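Local coordinates for protein pullulanase (Klebsiella oxytoca, PDB 2YOC) that hydrolyses the alpha-1,6-glucosidic linkages of pullulan and probably of related branched alpha-glucans, as a secreted glycosyl hydrolase, at residues Leu893-Met902 with Lys919-Leu930. Sequence-based numbering, arbitrary orientation.
Sequences LQDNNYNVGM and KEMVATPGEAEL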
loop_
_atom_site.group_PDB
_atom_site.type_symbol
_atom_site.label_atom_id
_atom_site.label_comp_id
_atom_site.label_asym_id
_atom_site.label_seq_id
_atom_site.Cartn_x
_atom_site.Cartn_y
_atom_site.Cartn_z
ATOM N N LEU B 893 43.406 -27.621 4.244
ATOM C CA LEU B 893 43.178 -26.516 3.299
ATOM C C LEU B 893 43.800 -26.668 1.914
ATOM O O LEU B 893 44.648 -25.869 1.526
ATOM C CB LEU B 893 43.513 -25.122 3.893
ATOM C CG LEU B 893 43.243 -24.808 5.365
ATOM C CD1 LEU B 893 43.397 -23.303 5.601
ATOM C CD2 LEU B 893 41.855 -25.276 5.805
ATOM N N GLN B 894 43.381 -27.675 1.169
ATOM C CA GLN B 894 43.883 -27.867 -0.187
ATOM C C GLN B 894 42.799 -27.475 -1.166
ATOM O O GLN B 894 43.107 -26.986 -2.254
ATOM C CB GLN B 894 44.341 -29.321 -0.416
ATOM C CG GLN B 894 45.555 -29.737 0.423
ATOM C CD GLN B 894 46.733 -28.803 0.247
ATOM O OE1 GLN B 894 47.167 -28.137 1.197
ATOM N NE2 GLN B 894 47.242 -28.695 -0.985
ATOM N N ASP B 895 41.525 -27.677 -0.759
ATOM C CA ASP B 895 40.311 -27.399 -1.536
ATOM C C ASP B 895 39.025 -27.376 -0.679
ATOM O O ASP B 895 38.968 -27.957 0.409
ATOM C CB ASP B 895 40.154 -28.424 -2.684
ATOM C CG ASP B 895 39.772 -29.810 -2.210
ATOM O OD1 ASP B 895 40.565 -30.417 -1.452
ATOM O OD2 ASP B 895 38.675 -30.279 -2.585
ATOM N N ASN B 896 37.980 -26.766 -1.244
ATOM C CA ASN B 896 36.659 -26.596 -0.659
ATOM C C ASN B 896 35.706 -27.748 -1.031
ATOM O O ASN B 896 34.496 -27.632 -0.773
ATOM C CB ASN B 896 36.075 -25.251 -1.116
ATOM C CG ASN B 896 35.688 -25.186 -2.583
ATOM O OD1 ASN B 896 36.224 -25.909 -3.447
ATOM N ND2 ASN B 896 34.765 -24.286 -2.896
ATOM N N ASN B 897 36.236 -28.841 -1.642
ATOM C CA ASN B 897 35.452 -30.015 -2.041
ATOM C C ASN B 897 34.477 -29.705 -3.200
ATOM O O ASN B 897 33.455 -30.380 -3.384
ATOM C CB ASN B 897 34.764 -30.666 -0.816
ATOM C CG ASN B 897 34.343 -32.093 -1.003
ATOM O OD1 ASN B 897 35.141 -32.965 -1.357
ATOM N ND2 ASN B 897 33.082 -32.368 -0.697
ATOM N N TYR B 898 34.820 -28.695 -4.001
ATOM C CA TYR B 898 33.992 -28.316 -5.143
ATOM C C TYR B 898 34.315 -29.212 -6.322
ATOM O O TYR B 898 35.454 -29.661 -6.432
ATOM C CB TYR B 898 34.206 -26.833 -5.478
ATOM C CG TYR B 898 33.391 -26.289 -6.634
ATOM C CD1 TYR B 898 32.057 -25.924 -6.463
ATOM C CD2 TYR B 898 33.979 -26.044 -7.871
ATOM C CE1 TYR B 898 31.315 -25.373 -7.510
ATOM C CE2 TYR B 898 33.248 -25.489 -8.923
ATOM C CZ TYR B 898 31.916 -25.155 -8.738
ATOM O OH TYR B 898 31.195 -24.614 -9.775
ATOM N N ASN B 899 33.310 -29.505 -7.173
ATOM C CA ASN B 899 33.448 -30.361 -8.365
ATOM C C ASN B 899 34.203 -31.671 -8.040
ATOM O O ASN B 899 35.388 -31.851 -8.379
ATOM C CB ASN B 899 34.077 -29.577 -9.538
ATOM C CG ASN B 899 34.206 -30.340 -10.814
ATOM O OD1 ASN B 899 33.308 -31.070 -11.224
ATOM N ND2 ASN B 899 35.349 -30.192 -11.453
ATOM N N VAL B 900 33.512 -32.530 -7.277
ATOM C CA VAL B 900 34.016 -33.822 -6.823
ATOM C C VAL B 900 33.081 -34.914 -7.319
ATOM O O VAL B 900 33.229 -36.073 -6.937
ATOM C CB VAL B 900 34.235 -33.868 -5.289
ATOM C CG1 VAL B 900 35.344 -32.914 -4.865
ATOM C CG2 VAL B 900 32.941 -33.589 -4.511
ATOM N N GLY B 901 32.136 -34.520 -8.172
ATOM C CA GLY B 901 31.146 -35.407 -8.770
ATOM C C GLY B 901 29.776 -34.778 -8.911
ATOM O O GLY B 901 29.501 -33.731 -8.319
HETATM N N MSE B 902 28.908 -35.413 -9.700
HETATM C CA MSE B 902 27.543 -34.929 -9.855
HETATM C C MSE B 902 26.797 -35.288 -8.570
HETATM O O MSE B 902 26.991 -36.393 -8.074
HETATM C CB MSE B 902 26.842 -35.564 -11.081
HETATM C CG MSE B 902 27.382 -35.107 -12.438
HETATM SE SE MSE B 902 27.587 -33.166 -12.691
HETATM C CE MSE B 902 25.750 -32.662 -13.062
ATOM N N LYS B 919 29.429 -24.931 -13.399
ATOM C CA LYS B 919 30.517 -25.691 -12.797
ATOM C C LYS B 919 31.902 -25.205 -13.188
ATOM O O LYS B 919 32.729 -24.920 -12.315
ATOM C CB LYS B 919 30.334 -27.194 -13.079
ATOM C CG LYS B 919 31.063 -28.116 -12.109
ATOM C CD LYS B 919 30.551 -29.544 -12.192
ATOM C CE LYS B 919 31.014 -30.314 -13.417
ATOM N NZ LYS B 919 30.709 -31.769 -13.308
ATOM N N GLU B 920 32.140 -25.076 -14.500
ATOM C CA GLU B 920 33.444 -24.682 -15.012
ATOM C C GLU B 920 33.656 -23.171 -15.154
ATOM O O GLU B 920 34.770 -22.756 -15.496
ATOM C CB GLU B 920 33.791 -25.475 -16.285
ATOM C CG GLU B 920 34.279 -26.899 -16.019
ATOM C CD GLU B 920 33.277 -27.878 -15.429
ATOM O OE1 GLU B 920 32.169 -28.025 -15.997
ATOM O OE2 GLU B 920 33.605 -28.493 -14.387
HETATM N N MSE B 921 32.622 -22.345 -14.827
HETATM C CA MSE B 921 32.720 -20.879 -14.929
HETATM C C MSE B 921 33.935 -20.299 -14.218
HETATM O O MSE B 921 34.612 -19.430 -14.780
HETATM C CB MSE B 921 31.437 -20.168 -14.510
HETATM C CG MSE B 921 30.281 -20.451 -15.443
HETATM SE SE MSE B 921 28.907 -19.102 -15.388
HETATM C CE MSE B 921 28.559 -19.139 -13.403
ATOM N N VAL B 922 34.251 -20.821 -13.020
ATOM C CA VAL B 922 35.429 -20.379 -12.295
ATOM C C VAL B 922 36.207 -21.502 -11.609
ATOM O O VAL B 922 35.625 -22.518 -11.232
ATOM C CB VAL B 922 35.215 -19.088 -11.453
ATOM C CG1 VAL B 922 35.132 -19.377 -9.952
ATOM C CG2 VAL B 922 36.285 -18.036 -11.769
ATOM N N ALA B 923 37.540 -21.306 -11.489
ATOM C CA ALA B 923 38.520 -22.205 -10.875
ATOM C C ALA B 923 38.134 -22.638 -9.467
ATOM O O ALA B 923 37.419 -21.906 -8.777
ATOM C CB ALA B 923 39.881 -21.528 -10.842
ATOM N N THR B 924 38.614 -23.821 -9.033
ATOM C CA THR B 924 38.339 -24.354 -7.690
ATOM C C THR B 924 39.315 -23.723 -6.685
ATOM O O THR B 924 40.520 -23.665 -6.972
ATOM C CB THR B 924 38.357 -25.899 -7.705
ATOM O OG1 THR B 924 37.484 -26.352 -8.743
ATOM C CG2 THR B 924 37.926 -26.531 -6.373
ATOM N N PRO B 925 38.819 -23.252 -5.506
ATOM C CA PRO B 925 39.722 -22.670 -4.499
ATOM C C PRO B 925 40.830 -23.619 -4.039
ATOM O O PRO B 925 40.648 -24.839 -4.042
ATOM C CB PRO B 925 38.787 -22.368 -3.328
ATOM C CG PRO B 925 37.449 -22.258 -3.918
ATOM C CD PRO B 925 37.421 -23.230 -5.032
ATOM N N GLY B 926 41.963 -23.029 -3.666
ATOM C CA GLY B 926 43.147 -23.718 -3.168
ATOM C C GLY B 926 43.609 -23.142 -1.846
ATOM O O GLY B 926 42.976 -22.221 -1.311
ATOM N N GLU B 927 44.726 -23.657 -1.303
ATOM C CA GLU B 927 45.261 -23.206 -0.011
ATOM C C GLU B 927 45.186 -21.696 0.186
ATOM O O GLU B 927 44.833 -21.247 1.280
ATOM C CB GLU B 927 46.694 -23.715 0.190
ATOM C CG GLU B 927 47.205 -23.641 1.616
ATOM C CD GLU B 927 48.599 -24.210 1.821
ATOM O OE1 GLU B 927 48.944 -25.208 1.141
ATOM O OE2 GLU B 927 49.346 -23.660 2.664
ATOM N N ALA B 928 45.488 -20.918 -0.886
ATOM C CA ALA B 928 45.498 -19.453 -0.889
ATOM C C ALA B 928 44.124 -18.818 -0.666
ATOM O O ALA B 928 43.995 -17.889 0.141
ATOM C CB ALA B 928 46.092 -18.946 -2.181
ATOM N N GLU B 929 43.112 -19.323 -1.370
ATOM C CA GLU B 929 41.751 -18.813 -1.305
ATOM C C GLU B 929 41.110 -19.139 0.045
ATOM O O GLU B 929 40.502 -18.256 0.671
ATOM C CB GLU B 929 40.908 -19.331 -2.485
ATOM C CG GLU B 929 41.370 -18.848 -3.866
ATOM C CD GLU B 929 42.680 -19.383 -4.432
ATOM O OE1 GLU B 929 42.749 -20.589 -4.762
ATOM O OE2 GLU B 929 43.636 -18.588 -4.568
ATOM N N LEU B 930 41.296 -20.390 0.523
ATOM C CA LEU B 930 40.771 -20.831 1.821
ATOM C C LEU B 930 41.388 -19.985 2.934
ATOM O O LEU B 930 40.647 -19.493 3.787
ATOM C CB LEU B 930 40.976 -22.351 2.044
ATOM C CG LEU B 930 40.562 -23.249 0.871
ATOM C CD1 LEU B 930 40.921 -24.659 1.125
ATOM C CD2 LEU B 930 39.070 -23.154 0.565
#
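In the long connection from the last strand of the parallel barrel, 860-864, to helix 927-945, Y898 and K919 help to join the loop 893-902 to the connection 919-926 and the first turn of that helix, a worked example of a loop held by side chains and CA-H...O contacts rather than by strand pairing. The phenol reaches K919 with CG anti to the backbone N (chi1 -179°), and Y898 OH donates to K919 O at 3.0 Å. The bond meets the carbonyl side-on, the C=O...donor angle being 106°, and K919 O lies near the ring plane, at its edge. T924 OG1 comes to the same ring's edge, 3.6 Å from Y898 CD2. W827 of helix 826-833 also packs edge-to-face with this tyrosine, and together these neighbours probably limit the rotation of the ring.

Beyond Y898, the K919 side chain crosses that of N899 at about a right angle, its CE 3.3 Å from N899 OD1. Nearer helix 927-945, the N896 amide lies against the P925 ring, with CG of the asparagine 3.6 Å from CD of the proline. Its OD1 accepts from Y898 N in an Asx turn, while ND2 binds L870 O; both ends of this buried amide are thus used, which probably fixes its orientation against the proline. L930 meets the loop with both methyls: CD1 lies 3.8 Å from L893 CB, and CD2 reaches N896 CB. Around G926 the backbones meet through CA-H...O contacts, such as G926 CA to Q894 O at 3.4 Å.

G926 is the N-cap, and its N donates to E929 OE1 at 2.8 Å, a carboxylate of the first turn. The loop thus lies along a helix-to-helix connection and the N-terminal end of helix 927-945, in the chain leaving the (beta/alpha)8 barrel of the alpha-amylase-like glycosyl hydrolases.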